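PDB 2OKU: acyl-CoA dehydrogenase family protein from Porphyromonas gingivalis, which probably works as an FAD-dependent acyl-CoA dehydrogenase, this chain being the C-terminal helical domain of the longer protein. Local coordinates for residues 25-30 against 80-85; 45-50 against 112-117; 51-54 against 60-63. All coordinates share one frame; numbering follows the deposited sequence.

In the fold
From the N terminus the chain runs through short helices and helix 13-22 into the loop that holds 25-30. Interaction 1 sets this loop on the far part of helix 58-87, closing a loop of about 50 residues. Helix 32-53 comes next; interaction 2 joins its 45-50 turns to the end of helix 92-115 and closes the longer loop, about 62 residues. Since its first segment lies within the span of interaction 1 and its second beyond it, the two cross. Interaction 3 joins the end of helix 32-53 to the start of helix 58-87 and falls within the spans of both others. Interactions 2 and 3 touch, with centres 8 Å apart; interaction 1 lies on the other side of the chain's centre.

Interaction 1 of 3, residues 25-30 against 80-85; sequences TEVKPE and LLMLAA
Thr25 meets Leu83 through one methyl group: CD2 of Leu83 reaches the fork of the threonine side chain, 3.5 Å from Thr25 OG1 and 3.8 Å from Thr25 CG2. The two side chains run at a slant to each other. CG2 of Thr25 stands opposite the backbone N, while OG1 lies beside that N (chi1 -49°), which presents both branches to the leucine. OG1 is hydrogen-bonded to the carbonyl oxygen of Tyr22, at the end of the preceding helix, so the polar atom is satisfied even though its neighbour across the contact is a methyl group. The backbone oxygen of Thr25 accepts a hydrogen bond from Lys35 NZ.

Val27 supplies the other touch. Its CG1 approaches the terminal methyl of selenomethionine Met82, with Val27 CG1 3.8 Å from Met82 CE, and the two side chains cross at about a right angle. Met82 leaves the helix with CG opposite its N (chi1 -156°) and then bends at both following torsions, which swings CE round to the valine. Both are small van der Waals touches; that of Val27 on Met82 is apolar on both sides.

Met82 also packs on Met34, Lys35 and Leu38 of helix 32-53, and Leu83 on Tyr22. The loop links helix 13-22 to helix 32-53 and rests on the late part of helix 58-87, with Val27 also touching Gln32 and Asn86.

Interaction 2 of 3, residues 45-50 against 112-117; sequences AEALIA and YVRAFR
Leu48 and Val113 form the apolar heart of this contact, which joins the later part of helix 32-53 to the end of helix 92-115 in the C-terminal helical domain. Leu48 CD1 lies 3.7 Å from Val113 CG1, and the other leucine methyl, Leu48 CD2, sits 4.1 Å from Val113 CB, so the two branches of the leucine straddle the valine side chain at a slant. With CG opposite its backbone N (chi1 -171°), Leu48 sends its fork toward helix 92-115, although its CB does not point straight there. The CB of Val113 points toward the 45-50 helix.

The second kind is the packing of an arginine on a leucine and an alanine. The Arg114 chain, extended from CG to NE, passes at a slant alongside the same leucine methyl: Arg114 CG is 3.8 Å and NE 3.7 Å from Leu48 CD1. At its far end the guanidinium meets Ala47, whose CB lies in the plane of the group at its edge, 3.9 Å from Arg114 NH2. The carbonyl oxygen of Ala47 is 3.7 Å from Arg114 NH2, too far for a hydrogen bond.

Arg114 NE makes a salt bridge to OD1 of Asp110, one turn earlier in its own helix. Between the segments the contact rests on van der Waals packing, with no hydrogen bond or salt bridge: leucine and valine are buried, and the exposed arginine lies along the border, against Leu48 and Ala47.

Interaction 3 of 3, residues 51-54 against 60-63; sequences FVTE and LLDF
A helical hairpin is made here: helix 32-53 ends, the chain turns through a few residues, and helix 58-87 sets off beside it, with Val52, just before the turn, packed against Leu60 and Leu61, just after it. One methyl of Val52 does nearly all the touching. Val52 CG1 is 4.0 Å from Leu61 CD1 and equally close to Leu61 CA, so it rests on both the backbone and the tip of that leucine; it also comes to 4.3 Å from Leu60 CG. CG1 stands opposite the backbone N of Val52 (chi1 175°), which aims it across at the second helix. The valine and Leu61 side chains cross at about a right angle. At the border, the methyl of Thr53 lies near the same leucine branch, Thr53 CG2 being 4.3 Å from Leu61 CD1. The threonine hydroxyl is hydrogen-bonded to the carbonyl oxygen of Ile49 in its own helix, and the methyl is what comes near Leu61.

Both helices have further cover. Val52 also packs on Val113 of helix 92-115 and on Leu68 of helix 58-87, Leu60 meets Phe116 beyond helix 92-115, and Leu61 touches Val3 of the N-terminal helix 2-5.

Interaction 1 of 3, residues 25-30 against 80-85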
loop_
_atom_site.group_PDB
_atom_site.type_symbol
_atom_site.label_atom_id
_atom_site.label_comp_id
_atom_site.label_asym_id
_atom_site.label_seq_id
_atom_site.Cartn_x
_atom_site.Cartn_y
_atom_site.Cartn_z
ATOM N N THR A 25 4.245 -12.150 13.162
ATOM C CA THR A 25 5.258 -12.472 12.195
ATOM C C THR A 25 6.607 -12.135 12.777
ATOM O O THR A 25 6.812 -11.026 13.273
ATOM C CB THR A 25 5.110 -11.646 10.917
ATOM O OG1 THR A 25 3.755 -11.702 10.487
ATOM C CG2 THR A 25 6.033 -12.154 9.810
ATOM N N GLU A 26 7.517 -13.097 12.711
ATOM C CA GLU A 26 8.886 -12.896 13.178
ATOM C C GLU A 26 9.601 -12.116 12.095
ATOM O O GLU A 26 9.642 -12.565 10.951
ATOM C CB GLU A 26 9.552 -14.262 13.412
ATOM C CG GLU A 26 11.041 -14.198 13.712
ATOM C CD GLU A 26 11.672 -15.554 14.042
ATOM O OE1 GLU A 26 11.591 -16.497 13.204
ATOM O OE2 GLU A 26 12.284 -15.661 15.137
ATOM N N VAL A 27 10.122 -10.930 12.418
ATOM C CA VAL A 27 10.832 -10.131 11.427
ATOM C C VAL A 27 12.270 -9.869 11.904
ATOM O O VAL A 27 12.573 -9.946 13.093
ATOM C CB VAL A 27 10.090 -8.795 11.088
ATOM C CG1 VAL A 27 8.691 -9.093 10.612
ATOM C CG2 VAL A 27 10.072 -7.841 12.280
ATOM N N LYS A 28 13.142 -9.564 10.970
ATOM C CA LYS A 28 14.511 -9.203 11.305
ATOM C C LYS A 28 14.518 -7.813 11.951
ATOM O O LYS A 28 13.561 -7.060 11.771
ATOM C CB LYS A 28 15.364 -9.216 10.055
ATOM C CG LYS A 28 15.675 -10.648 9.577
ATOM C CD LYS A 28 16.609 -10.668 8.378
ATOM C CE LYS A 28 17.990 -10.045 8.719
ATOM N NZ LYS A 28 19.107 -10.509 7.817
ATOM N N PRO A 29 15.586 -7.478 12.708
ATOM C CA PRO A 29 15.665 -6.165 13.367
ATOM C C PRO A 29 15.409 -4.979 12.437
ATOM O O PRO A 29 14.837 -3.987 12.864
ATOM C CB PRO A 29 17.106 -6.122 13.887
ATOM C CG PRO A 29 17.450 -7.554 14.124
ATOM C CD PRO A 29 16.765 -8.314 13.023
ATOM N N GLU A 30 15.833 -5.082 11.187
ATOM C CA GLU A 30 15.677 -3.992 10.230
ATOM C C GLU A 30 14.226 -3.628 9.943
ATOM O O GLU A 30 13.940 -2.492 9.575
ATOM C CB GLU A 30 16.395 -4.321 8.926
ATOM C CG GLU A 30 15.890 -5.572 8.222
ATOM C CD GLU A 30 17.010 -6.450 7.687
ATOM O OE1 GLU A 30 18.184 -6.142 7.973
ATOM O OE2 GLU A 30 16.711 -7.452 6.996
ATOM N N LEU A 80 0.502 -5.504 4.856
ATOM C CA LEU A 80 0.728 -6.304 3.652
ATOM C C LEU A 80 2.073 -5.975 3.031
ATOM O O LEU A 80 2.812 -6.863 2.576
ATOM C CB LEU A 80 -0.385 -6.099 2.632
ATOM C CG LEU A 80 -1.784 -6.423 3.113
ATOM C CD1 LEU A 80 -2.815 -6.064 2.028
ATOM C CD2 LEU A 80 -1.887 -7.900 3.502
ATOM N N LEU A 81 2.416 -4.693 3.053
ATOM C CA LEU A 81 3.694 -4.241 2.508
ATOM C C LEU A 81 4.880 -4.636 3.414
ATOM O O LEU A 81 5.935 -5.030 2.922
ATOM C CB LEU A 81 3.643 -2.728 2.242
ATOM C CG LEU A 81 2.510 -2.253 1.341
ATOM C CD1 LEU A 81 2.749 -0.720 1.006
ATOM C CD2 LEU A 81 2.320 -3.120 0.086
HETATM N N MSE A 82 4.690 -4.578 4.725
HETATM C CA MSE A 82 5.691 -5.105 5.669
HETATM C C MSE A 82 5.984 -6.585 5.376
HETATM O O MSE A 82 7.125 -7.015 5.392
HETATM C CB MSE A 82 5.215 -4.937 7.118
HETATM C CG MSE A 82 6.271 -4.883 8.212
HETATM SE SE MSE A 82 5.689 -5.895 9.808
HETATM C CE MSE A 82 6.054 -7.271 8.558
ATOM N N LEU A 83 4.934 -7.365 5.144
ATOM C CA LEU A 83 5.103 -8.795 4.849
ATOM C C LEU A 83 5.863 -8.993 3.543
ATOM O O LEU A 83 6.709 -9.869 3.458
ATOM C CB LEU A 83 3.745 -9.499 4.852
ATOM C CG LEU A 83 3.014 -9.576 6.209
ATOM C CD1 LEU A 83 1.616 -10.161 6.017
ATOM C CD2 LEU A 83 3.765 -10.394 7.257
ATOM N N ALA A 84 5.603 -8.146 2.548
ATOM C CA ALA A 84 6.368 -8.186 1.304
ATOM C C ALA A 84 7.856 -7.908 1.536
ATOM O O ALA A 84 8.719 -8.601 0.970
ATOM C CB ALA A 84 5.791 -7.224 0.278
ATOM N N ALA A 85 8.155 -6.897 2.358
ATOM C CA ALA A 85 9.537 -6.542 2.692
ATOM C C ALA A 85 10.216 -7.592 3.563
ATOM O O ALA A 85 11.430 -7.753 3.496
ATOM C CB ALA A 85 9.597 -5.158 3.383
#

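Interaction 2 of 3, residues 45-50 against 112-117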
loop_
_atom_site.group_PDB
_atom_site.type_symbol
_atom_site.label_atom_id
_atom_site.label_comp_id
_atom_site.label_asym_id
_atom_site.label_seq_id
_atom_site.Cartn_x
_atom_site.Cartn_y
_atom_site.Cartn_z
ATOM N N ALA A 45 -6.294 3.522 14.627
ATOM C CA ALA A 45 -7.548 3.197 13.929
ATOM C C ALA A 45 -8.655 2.738 14.906
ATOM O O ALA A 45 -9.755 3.230 14.854
ATOM C CB ALA A 45 -7.297 2.115 12.848
ATOM N N GLU A 46 -8.329 1.805 15.801
ATOM C CA GLU A 46 -9.270 1.307 16.793
ATOM C C GLU A 46 -9.773 2.455 17.658
ATOM O O GLU A 46 -10.958 2.532 17.948
ATOM C CB GLU A 46 -8.600 0.239 17.674
ATOM C CG GLU A 46 -9.489 -0.353 18.774
ATOM C CD GLU A 46 -8.770 -1.398 19.585
ATOM O OE1 GLU A 46 -7.740 -1.048 20.210
ATOM O OE2 GLU A 46 -9.215 -2.559 19.567
ATOM N N ALA A 47 -8.855 3.314 18.095
ATOM C CA ALA A 47 -9.208 4.419 18.994
ATOM C C ALA A 47 -10.142 5.394 18.292
ATOM O O ALA A 47 -11.095 5.862 18.891
ATOM C CB ALA A 47 -7.967 5.141 19.502
ATOM N N LEU A 48 -9.883 5.689 17.024
ATOM C CA LEU A 48 -10.740 6.635 16.269
ATOM C C LEU A 48 -12.138 6.052 16.025
ATOM O O LEU A 48 -13.136 6.747 16.146
ATOM C CB LEU A 48 -10.101 7.039 14.937
ATOM C CG LEU A 48 -10.828 8.183 14.223
ATOM C CD1 LEU A 48 -10.696 9.493 15.040
ATOM C CD2 LEU A 48 -10.294 8.370 12.783
ATOM N N ILE A 49 -12.197 4.755 15.710
ATOM C CA ILE A 49 -13.488 4.079 15.579
ATOM C C ILE A 49 -14.279 4.202 16.880
ATOM O O ILE A 49 -15.458 4.558 16.825
ATOM C CB ILE A 49 -13.312 2.594 15.185
ATOM C CG1 ILE A 49 -12.775 2.543 13.751
ATOM C CG2 ILE A 49 -14.655 1.803 15.348
ATOM C CD1 ILE A 49 -12.159 1.178 13.306
ATOM N N ALA A 50 -13.626 3.930 18.023
ATOM C CA ALA A 50 -14.243 4.081 19.364
ATOM C C ALA A 50 -14.708 5.505 19.627
ATOM O O ALA A 50 -15.799 5.714 20.172
ATOM C CB ALA A 50 -13.285 3.631 20.474
ATOM N N TYR A 112 -9.303 15.470 11.410
ATOM C CA TYR A 112 -10.608 15.842 10.890
ATOM C C TYR A 112 -11.755 15.281 11.703
ATOM O O TYR A 112 -12.640 16.017 12.117
ATOM C CB TYR A 112 -10.772 15.424 9.416
ATOM C CG TYR A 112 -12.193 15.731 8.927
ATOM C CD1 TYR A 112 -12.504 16.986 8.422
ATOM C CD2 TYR A 112 -13.187 14.787 9.009
ATOM C CE1 TYR A 112 -13.799 17.298 7.992
ATOM C CE2 TYR A 112 -14.493 15.071 8.568
ATOM C CZ TYR A 112 -14.776 16.342 8.063
ATOM O OH TYR A 112 -16.047 16.643 7.631
ATOM N N VAL A 113 -11.740 13.968 11.926
ATOM C CA VAL A 113 -12.818 13.291 12.650
ATOM C C VAL A 113 -12.946 13.777 14.091
ATOM O O VAL A 113 -14.068 13.999 14.593
ATOM C CB VAL A 113 -12.653 11.758 12.583
ATOM C CG1 VAL A 113 -13.657 11.038 13.511
ATOM C CG2 VAL A 113 -12.786 11.306 11.119
ATOM N N ARG A 114 -11.806 13.964 14.747
ATOM C CA ARG A 114 -11.794 14.440 16.128
ATOM C C ARG A 114 -12.195 15.919 16.285
ATOM O O ARG A 114 -12.703 16.307 17.335
ATOM C CB ARG A 114 -10.429 14.151 16.762
ATOM C CG ARG A 114 -10.249 12.642 17.038
ATOM C CD ARG A 114 -8.899 12.331 17.679
ATOM N NE ARG A 114 -8.719 10.884 17.807
ATOM C CZ ARG A 114 -9.187 10.163 18.819
ATOM N NH1 ARG A 114 -9.837 10.752 19.813
ATOM N NH2 ARG A 114 -8.974 8.856 18.859
ATOM N N ALA A 115 -11.971 16.721 15.256
ATOM C CA ALA A 115 -12.339 18.145 15.275
ATOM C C ALA A 115 -13.778 18.378 14.803
ATOM O O ALA A 115 -14.324 19.462 14.963
ATOM C CB ALA A 115 -11.384 18.947 14.451
ATOM N N PHE A 116 -14.395 17.358 14.220
ATOM C CA PHE A 116 -15.691 17.529 13.578
ATOM C C PHE A 116 -16.795 17.716 14.615
ATOM O O PHE A 116 -16.906 16.953 15.554
ATOM C CB PHE A 116 -15.998 16.332 12.666
ATOM C CG PHE A 116 -17.263 16.484 11.883
ATOM C CD1 PHE A 116 -17.301 17.293 10.760
ATOM C CD2 PHE A 116 -18.426 15.835 12.276
ATOM C CE1 PHE A 116 -18.496 17.460 10.025
ATOM C CE2 PHE A 116 -19.621 15.989 11.539
ATOM C CZ PHE A 116 -19.646 16.804 10.420
ATOM N N ARG A 117 -17.613 18.744 14.448
ATOM C CA ARG A 117 -18.743 18.963 15.358
ATOM C C ARG A 117 -19.988 18.283 14.777
ATOM O O ARG A 117 -20.401 18.617 13.666
ATOM C CB ARG A 117 -18.989 20.460 15.538
ATOM C CG ARG A 117 -17.738 21.298 15.893
ATOM C CD ARG A 117 -18.113 22.749 16.278
ATOM N NE ARG A 117 -19.299 22.760 17.149
ATOM C CZ ARG A 117 -20.541 23.099 16.780
ATOM N NH1 ARG A 117 -20.809 23.516 15.534
ATOM N NH2 ARG A 117 -21.526 23.038 17.676
#

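Interaction 3 of 3, residues 51-54 against 60-63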
loop_
_atom_site.group_PDB
_atom_site.type_symbol
_atom_site.label_atom_id
_atom_site.label_comp_id
_atom_site.label_asym_id
_atom_site.label_seq_id
_atom_site.Cartn_x
_atom_site.Cartn_y
_atom_site.Cartn_z
ATOM N N PHE A 51 -13.878 6.475 19.266
ATOM C CA PHE A 51 -14.236 7.891 19.398
ATOM C C PHE A 51 -15.591 8.192 18.739
ATOM O O PHE A 51 -16.426 8.908 19.315
ATOM C CB PHE A 51 -13.127 8.800 18.847
ATOM C CG PHE A 51 -13.520 10.243 18.747
ATOM C CD1 PHE A 51 -13.376 11.087 19.839
ATOM C CD2 PHE A 51 -14.063 10.747 17.583
ATOM C CE1 PHE A 51 -13.761 12.439 19.760
ATOM C CE2 PHE A 51 -14.441 12.076 17.486
ATOM C CZ PHE A 51 -14.291 12.928 18.565
ATOM N N VAL A 52 -15.809 7.642 17.552
ATOM C CA VAL A 52 -17.056 7.856 16.796
ATOM C C VAL A 52 -18.220 6.996 17.332
ATOM O O VAL A 52 -19.301 7.529 17.638
ATOM C CB VAL A 52 -16.872 7.580 15.274
ATOM C CG1 VAL A 52 -18.214 7.689 14.528
ATOM C CG2 VAL A 52 -15.824 8.541 14.645
ATOM N N THR A 53 -17.998 5.690 17.468
ATOM C CA THR A 53 -19.066 4.766 17.894
ATOM C C THR A 53 -19.576 5.068 19.300
ATOM O O THR A 53 -20.771 4.972 19.554
ATOM C CB THR A 53 -18.656 3.270 17.804
ATOM O OG1 THR A 53 -17.555 2.993 18.684
ATOM C CG2 THR A 53 -18.321 2.893 16.380
ATOM N N GLU A 54 -18.696 5.491 20.200
ATOM C CA GLU A 54 -19.127 5.749 21.577
ATOM C C GLU A 54 -20.031 6.978 21.714
ATOM O O GLU A 54 -20.665 7.163 22.760
ATOM C CB GLU A 54 -17.932 5.838 22.516
ATOM C CG GLU A 54 -17.233 4.473 22.672
ATOM C CD GLU A 54 -15.958 4.516 23.505
ATOM O OE1 GLU A 54 -15.608 5.588 24.051
ATOM O OE2 GLU A 54 -15.310 3.457 23.603
ATOM N N LEU A 60 -23.746 10.484 12.588
ATOM C CA LEU A 60 -22.307 10.712 12.636
ATOM C C LEU A 60 -21.565 9.492 12.108
ATOM O O LEU A 60 -20.644 9.628 11.318
ATOM C CB LEU A 60 -21.843 11.028 14.055
ATOM C CG LEU A 60 -20.350 11.389 14.203
ATOM C CD1 LEU A 60 -19.988 12.693 13.468
ATOM C CD2 LEU A 60 -20.005 11.503 15.660
ATOM N N LEU A 61 -21.966 8.298 12.546
ATOM C CA LEU A 61 -21.284 7.075 12.096
ATOM C C LEU A 61 -21.411 6.933 10.603
ATOM O O LEU A 61 -20.469 6.618 9.935
ATOM C CB LEU A 61 -21.846 5.823 12.793
ATOM C CG LEU A 61 -21.238 4.476 12.376
ATOM C CD1 LEU A 61 -19.707 4.467 12.602
ATOM C CD2 LEU A 61 -21.900 3.319 13.146
ATOM N N ASP A 62 -22.610 7.149 10.072
ATOM C CA ASP A 62 -22.823 7.073 8.645
ATOM C C ASP A 62 -21.965 8.085 7.882
ATOM O O ASP A 62 -21.404 7.789 6.820
ATOM C CB ASP A 62 -24.307 7.321 8.340
ATOM C CG ASP A 62 -25.199 6.223 8.865
ATOM O OD1 ASP A 62 -24.696 5.107 9.172
ATOM O OD2 ASP A 62 -26.416 6.477 8.992
ATOM N N PHE A 63 -21.867 9.296 8.422
ATOM C CA PHE A 63 -21.072 10.368 7.792
ATOM C C PHE A 63 -19.557 10.040 7.774
ATOM O O PHE A 63 -18.855 10.323 6.799
ATOM C CB PHE A 63 -21.324 11.678 8.535
ATOM C CG PHE A 63 -20.517 12.810 8.037
ATOM C CD1 PHE A 63 -20.792 13.393 6.801
ATOM C CD2 PHE A 63 -19.465 13.312 8.803
ATOM C CE1 PHE A 63 -20.015 14.463 6.332
ATOM C CE2 PHE A 63 -18.680 14.368 8.344
ATOM C CZ PHE A 63 -18.951 14.952 7.113
#